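Nucleoprotein (Human coronavirus NL63, PDB 5N4K) probably packages the viral RNA genome into a helical ribonucleocapsid and supports virion assembly and RNA synthesis, this chain being its N-terminal RNA-binding domain. Local coordinates at residues A[97-102]-A[106-111]; A[132-137]-A[145-150]. All blocks are in the same frame, centred on the assembly; numbering follows the deposited sequence.

Interaction 1 of 2, residues A[97-102]-A[106-111]; sequences KDLKFR and DGVVWV. With SO4 (sulfate ion), chain I.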
loop_
_atom_site.group_PDB
_atom_site.type_symbol
_atom_site.label_atom_id
_atom_site.label_comp_id
_atom_site.label_asym_id
_atom_site.label_seq_id
_atom_site.Cartn_x
_atom_site.Cartn_y
_atom_site.Cartn_z
ATOM N N LYS A 97 1.976 1.827 9.257
ATOM C CA LYS A 97 2.536 1.997 10.586
ATOM C C LYS A 97 1.684 2.860 11.495
ATOM O O LYS A 97 1.810 2.734 12.707
ATOM C CB LYS A 97 3.983 2.550 10.565
ATOM C CG LYS A 97 4.100 4.021 10.182
ATOM C CD LYS A 97 5.560 4.477 10.146
ATOM C CE LYS A 97 6.198 4.544 11.532
ATOM N NZ LYS A 97 7.528 5.248 11.638
ATOM N N ASP A 98 0.797 3.645 10.921
ATOM C CA ASP A 98 -0.094 4.607 11.527
ATOM C C ASP A 98 -1.342 4.007 12.108
ATOM O O ASP A 98 -2.080 4.624 12.869
ATOM C CB ASP A 98 -0.549 5.669 10.486
ATOM C CG ASP A 98 -1.383 5.049 9.319
ATOM O OD1 ASP A 98 -2.556 5.453 9.196
ATOM O OD2 ASP A 98 -0.912 4.270 8.494
ATOM N N LEU A 99 -1.693 2.814 11.623
ATOM C CA LEU A 99 -2.909 2.141 12.065
ATOM C C LEU A 99 -2.763 1.499 13.433
ATOM O O LEU A 99 -1.808 0.836 13.710
ATOM C CB LEU A 99 -3.378 1.096 11.067
ATOM C CG LEU A 99 -3.838 1.580 9.691
ATOM C CD1 LEU A 99 -4.222 0.405 8.808
ATOM C CD2 LEU A 99 -4.883 2.656 9.730
ATOM N N LYS A 100 -3.796 1.713 14.252
ATOM C CA LYS A 100 -3.961 0.986 15.504
ATOM C C LYS A 100 -4.391 -0.426 15.200
ATOM O O LYS A 100 -4.930 -0.675 14.171
ATOM C CB LYS A 100 -4.960 1.761 16.409
ATOM C CG LYS A 100 -4.601 3.237 16.708
ATOM C CD LYS A 100 -5.579 3.849 17.712
ATOM C CE LYS A 100 -5.222 5.278 18.104
ATOM N NZ LYS A 100 -6.142 5.861 19.133
ATOM N N PHE A 101 -4.175 -1.331 16.153
ATOM C CA PHE A 101 -4.534 -2.711 15.918
ATOM C C PHE A 101 -5.961 -2.858 15.546
ATOM O O PHE A 101 -6.874 -2.398 16.313
ATOM C CB PHE A 101 -4.228 -3.583 17.182
ATOM C CG PHE A 101 -4.408 -5.053 16.957
ATOM C CD1 PHE A 101 -3.743 -5.720 15.902
ATOM C CD2 PHE A 101 -5.269 -5.801 17.732
ATOM C CE1 PHE A 101 -3.886 -7.053 15.698
ATOM C CE2 PHE A 101 -5.448 -7.162 17.469
ATOM C CZ PHE A 101 -4.802 -7.785 16.462
ATOM N N ARG A 102 -6.296 -3.431 14.467
ATOM C CA ARG A 102 -7.602 -3.710 13.962
ATOM C C ARG A 102 -8.380 -2.513 13.442
ATOM O O ARG A 102 -9.541 -2.647 13.035
ATOM C CB ARG A 102 -8.455 -4.487 14.961
ATOM C CG ARG A 102 -7.875 -5.920 15.149
ATOM C CD ARG A 102 -8.512 -6.677 16.310
ATOM N NE ARG A 102 -9.859 -6.962 16.127
ATOM C CZ ARG A 102 -10.889 -6.601 16.954
ATOM N NH1 ARG A 102 -10.700 -5.800 17.994
ATOM N NH2 ARG A 102 -12.064 -6.961 16.489
ATOM N N ASP A 106 -9.342 -1.523 3.983
ATOM C CA ASP A 106 -9.556 -2.628 3.111
ATOM C C ASP A 106 -8.232 -3.145 2.593
ATOM O O ASP A 106 -7.347 -2.368 2.188
ATOM C CB ASP A 106 -10.483 -2.260 1.926
ATOM C CG ASP A 106 -11.934 -2.025 2.380
ATOM O OD1 ASP A 106 -12.358 -2.610 3.381
ATOM O OD2 ASP A 106 -12.611 -1.281 1.651
ATOM N N GLY A 107 -8.027 -4.448 2.586
ATOM C CA GLY A 107 -6.791 -5.075 2.195
ATOM C C GLY A 107 -5.833 -5.271 3.331
ATOM O O GLY A 107 -4.701 -5.740 3.158
ATOM N N VAL A 108 -6.182 -4.880 4.544
ATOM C CA VAL A 108 -5.320 -5.042 5.714
ATOM C C VAL A 108 -5.969 -6.093 6.605
ATOM O O VAL A 108 -7.112 -5.971 7.065
ATOM C CB VAL A 108 -5.117 -3.718 6.496
ATOM C CG1 VAL A 108 -4.265 -3.911 7.712
ATOM C CG2 VAL A 108 -4.548 -2.705 5.438
ATOM N N VAL A 109 -5.226 -7.165 6.884
ATOM C CA VAL A 109 -5.759 -8.294 7.613
ATOM C C VAL A 109 -4.979 -8.449 8.902
ATOM O O VAL A 109 -3.741 -8.650 8.902
ATOM C CB VAL A 109 -5.685 -9.592 6.806
ATOM C CG1 VAL A 109 -6.273 -10.768 7.646
ATOM C CG2 VAL A 109 -6.417 -9.438 5.516
ATOM N N TRP A 110 -5.601 -8.375 10.102
ATOM C CA TRP A 110 -4.918 -8.311 11.363
ATOM C C TRP A 110 -4.658 -9.662 12.027
ATOM O O TRP A 110 -5.563 -10.548 11.991
ATOM C CB TRP A 110 -5.765 -7.414 12.268
ATOM C CG TRP A 110 -5.868 -5.992 11.712
ATOM C CD1 TRP A 110 -6.885 -5.470 10.968
ATOM C CD2 TRP A 110 -4.902 -4.984 11.888
ATOM N NE1 TRP A 110 -6.595 -4.148 10.700
ATOM C CE2 TRP A 110 -5.404 -3.813 11.230
ATOM C CE3 TRP A 110 -3.661 -4.935 12.471
ATOM C CZ2 TRP A 110 -4.623 -2.670 11.193
ATOM C CZ3 TRP A 110 -2.916 -3.764 12.486
ATOM C CH2 TRP A 110 -3.457 -2.635 11.830
ATOM N N VAL A 111 -3.514 -9.774 12.650
ATOM C CA VAL A 111 -3.122 -11.055 13.285
ATOM C C VAL A 111 -2.446 -10.768 14.569
ATOM O O VAL A 111 -1.730 -9.780 14.782
ATOM C CB VAL A 111 -2.209 -11.902 12.351
ATOM C CG1 VAL A 111 -3.000 -12.485 11.192
ATOM C CG2 VAL A 111 -0.982 -11.095 11.913
HETATM S S SO4 I . -10.787 -7.793 12.844
HETATM O O1 SO4 I . -11.745 -8.655 12.139
HETATM O O2 SO4 I . -10.210 -8.558 13.957
HETATM O O3 SO4 I . -9.725 -7.135 12.050
HETATM O O4 SO4 I . -11.571 -6.630 13.320
#
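Arg102 and Trp110 bring the two backbones nearest, their CA atoms 5.9 Å apart, where the loop 97-102 passes over an edge strand of the sheet, 108-112. That strand spends its backbone bonds on its neighbour 63-73, through Val109 with Trp66 and Val111 with Gly64, and the loop meets it chiefly through the indole of Trp110, which packs against loop backbone as well as side chains. Trp110 suits this role because its broad indole can receive several residues at once. Arg102 CA sits almost straight above the five-membered ring, 3.4 Å from its centroid, a CH-pi contact, with Arg102 N over the middle of the same face. Val108 CG1, from the same strand, lies against the opposite face toward its rim, 3.5 Å above the plane. Leu99 comes in at the edge, its CB 3.8 Å from Trp110 CH2. With CG anti to the backbone N (chi1 -173°), Phe101 swings its ring back from an outward-pointing CB, and CD1 reaches 3.5 Å from Trp110 CE3, the ring planes at 82°. Beyond CG, which stays beside Trp110 CB, the Arg102 chain bends and reaches a sulfate: NE donates to O2 at 2.7 Å and 168°, in the guanidinium plane, while NH2 adds a weak bond to O4. An arginine holding an anion beside a partly exposed tryptophan would be consistent with RNA binding, although the sulfate probably came from the crystallisation liquor.

Interaction 2 of 2, residues A[132-137]-A[145-150]; sequences PLEPKF and LSVVEF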
loop_
_atom_site.group_PDB
_atom_site.type_symbol
_atom_site.label_atom_id
_atom_site.label_comp_id
_atom_site.label_asym_id
_atom_site.label_seq_id
_atom_site.Cartn_x
_atom_site.Cartn_y
_atom_site.Cartn_z
ATOM N N PRO A 132 14.551 -10.986 2.352
ATOM C CA PRO A 132 13.401 -11.452 3.131
ATOM C C PRO A 132 13.532 -12.894 3.616
ATOM O O PRO A 132 14.200 -13.733 2.988
ATOM C CB PRO A 132 12.230 -11.270 2.161
ATOM C CG PRO A 132 12.809 -11.332 0.840
ATOM C CD PRO A 132 14.175 -10.751 0.960
ATOM N N LEU A 133 13.011 -13.183 4.750
ATOM C CA LEU A 133 13.008 -14.559 5.260
ATOM C C LEU A 133 11.770 -15.291 4.869
ATOM O O LEU A 133 10.697 -14.762 4.812
ATOM C CB LEU A 133 13.098 -14.479 6.746
ATOM C CG LEU A 133 14.282 -13.696 7.385
ATOM C CD1 LEU A 133 13.901 -13.296 8.775
ATOM C CD2 LEU A 133 15.468 -14.616 7.491
ATOM N N GLU A 134 11.833 -16.613 4.705
ATOM C CA GLU A 134 10.684 -17.409 4.525
ATOM C C GLU A 134 9.960 -17.448 5.885
ATOM O O GLU A 134 10.518 -17.769 6.959
ATOM C CB GLU A 134 11.094 -18.896 4.187
ATOM C CG GLU A 134 9.862 -19.804 4.163
ATOM C CD GLU A 134 10.111 -21.121 3.482
ATOM O OE1 GLU A 134 10.331 -22.100 4.228
ATOM O OE2 GLU A 134 10.053 -21.138 2.232
ATOM N N PRO A 135 8.646 -17.096 5.906
ATOM C CA PRO A 135 7.920 -17.116 7.191
ATOM C C PRO A 135 7.544 -18.497 7.653
ATOM O O PRO A 135 7.019 -19.264 6.846
ATOM C CB PRO A 135 6.716 -16.280 6.853
ATOM C CG PRO A 135 6.419 -16.483 5.452
ATOM C CD PRO A 135 7.803 -16.638 4.807
ATOM N N LYS A 136 7.787 -18.794 8.902
ATOM C CA LYS A 136 7.382 -20.089 9.493
ATOM C C LYS A 136 6.335 -19.778 10.574
ATOM O O LYS A 136 6.437 -18.724 11.239
ATOM C CB LYS A 136 8.602 -20.732 10.160
ATOM C CG LYS A 136 9.687 -21.096 9.153
ATOM C CD LYS A 136 9.414 -22.422 8.533
ATOM C CE LYS A 136 9.942 -23.474 9.543
ATOM N NZ LYS A 136 9.222 -24.744 9.863
ATOM N N PHE A 137 5.463 -20.752 10.794
ATOM C CA PHE A 137 4.281 -20.609 11.643
ATOM C C PHE A 137 4.153 -21.732 12.661
ATOM O O PHE A 137 4.608 -22.891 12.424
ATOM C CB PHE A 137 3.034 -20.480 10.837
ATOM C CG PHE A 137 3.090 -19.363 9.792
ATOM C CD1 PHE A 137 2.993 -18.044 10.156
ATOM C CD2 PHE A 137 3.308 -19.676 8.469
ATOM C CE1 PHE A 137 3.052 -17.021 9.202
ATOM C CE2 PHE A 137 3.403 -18.650 7.512
ATOM C CZ PHE A 137 3.274 -17.341 7.910
ATOM N N LEU A 145 -3.566 -20.698 1.226
ATOM C CA LEU A 145 -2.349 -19.949 1.454
ATOM C C LEU A 145 -1.067 -20.795 1.165
ATOM O O LEU A 145 -1.010 -21.965 1.544
ATOM C CB LEU A 145 -2.227 -19.438 2.914
ATOM C CG LEU A 145 -3.303 -18.441 3.298
ATOM C CD1 LEU A 145 -2.995 -18.013 4.727
ATOM C CD2 LEU A 145 -3.270 -17.220 2.421
ATOM N N SER A 146 -0.123 -20.183 0.470
ATOM C CA SER A 146 1.202 -20.824 0.268
ATOM C C SER A 146 2.298 -19.824 0.284
ATOM O O SER A 146 2.090 -18.635 -0.004
ATOM C CB SER A 146 1.162 -21.577 -1.090
ATOM O OG SER A 146 1.020 -20.729 -2.167
ATOM N N VAL A 147 3.466 -20.246 0.696
ATOM C CA VAL A 147 4.579 -19.329 0.709
ATOM C C VAL A 147 5.097 -19.133 -0.706
ATOM O O VAL A 147 5.194 -20.092 -1.512
ATOM C CB VAL A 147 5.714 -19.798 1.593
ATOM C CG1 VAL A 147 6.878 -18.839 1.485
ATOM C CG2 VAL A 147 5.268 -20.012 3.011
ATOM N N VAL A 148 5.444 -17.937 -1.039
ATOM C CA VAL A 148 6.149 -17.606 -2.249
ATOM C C VAL A 148 7.657 -17.858 -1.928
ATOM O O VAL A 148 8.267 -17.232 -1.009
ATOM C CB VAL A 148 5.826 -16.160 -2.694
ATOM C CG1 VAL A 148 6.623 -15.830 -3.943
ATOM C CG2 VAL A 148 4.329 -15.996 -2.931
ATOM N N GLU A 149 8.285 -18.785 -2.615
ATOM C CA GLU A 149 9.682 -19.100 -2.362
ATOM C C GLU A 149 10.616 -18.177 -3.175
ATOM O O GLU A 149 10.277 -17.730 -4.251
ATOM C CB GLU A 149 9.939 -20.584 -2.727
ATOM C CG GLU A 149 11.001 -21.321 -1.907
ATOM C CD GLU A 149 12.343 -20.604 -1.884
ATOM O OE1 GLU A 149 13.286 -21.035 -2.600
ATOM O OE2 GLU A 149 12.447 -19.595 -1.150
ATOM N N PHE A 150 11.757 -17.853 -2.559
ATOM C CA PHE A 150 13.059 -17.533 -3.217
ATOM C C PHE A 150 13.294 -16.056 -3.470
ATOM O O PHE A 150 14.366 -15.552 -3.132
ATOM C CB PHE A 150 13.354 -18.397 -4.476
ATOM C CG PHE A 150 13.051 -17.721 -5.795
ATOM C CD1 PHE A 150 11.990 -18.160 -6.593
ATOM C CD2 PHE A 150 13.850 -16.671 -6.267
ATOM C CE1 PHE A 150 11.714 -17.548 -7.814
ATOM C CE2 PHE A 150 13.575 -16.055 -7.485
ATOM C CZ PHE A 150 12.508 -16.496 -8.262
#
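The flat carboxylate of Glu134 has Val147 CG1 obliquely to one side of its plane, 4.0 Å from OE2, while Glu149 CG lies 4.3 Å beyond the same oxygen, only slightly off the plane on the other side. The second flat group, the carboxylate of Glu149, approaches through OE2, which stands 4.4 Å from Glu134 OE2. The Pro135 ring, puckered rather than flat, offers its CD to Val147 CG1 at 4.1 Å. A single methyl branch thus meets both loop residues. At chi1 176° Val147 puts CG1 trans to its amide nitrogen, the branch that does this touching, and its compact, branched side chain slides past the proline ring. Glu134 crosses Val147 at about a right angle: an extended chain carries the carboxylate across the valine, and Glu134 CG adds an apolar touch, 4.1 Å from Val147 CG1. Proline suits the loop side because it gives a rigid apolar surface and has no N-H to satisfy in a buried place. Neighbouring backbone bonds fix both segments: Leu133 pairs with Phe31 and Met33, Lys136 with Ile54, and Ser146 with Leu36 of the strand next to 145-147. The contact therefore lays a long connecting loop against the edge strand 145-147, near the C-terminal end of this chain. Its apolar part is small, and the two glutamates should repel each other mildly. Since both are exposed, solvent probably screens their charges; the proximity might otherwise raise the proton affinity of one of them.

Interactions 1 and 2 sit at the two margins of one antiparallel sheet: strand 108-112 is outermost on one side and strand 145-147 on the other, with 63-73, 80-90 and 35-37 between them. Their centres are 20 Å apart, on opposite sides of the chain's centre, and their nearest atoms stay about 8 Å apart. Each lays a loop against an edge strand, but by different means: aromatic surface at 97-102 with 106-111, one valine methyl meeting a proline and the chain of a glutamate at 132-137 with 145-150. The charges differ too, since the arginine and sulfate belong to interaction 1, whereas interaction 2 gathers carboxylates, which would probably suit phosphate groups less well.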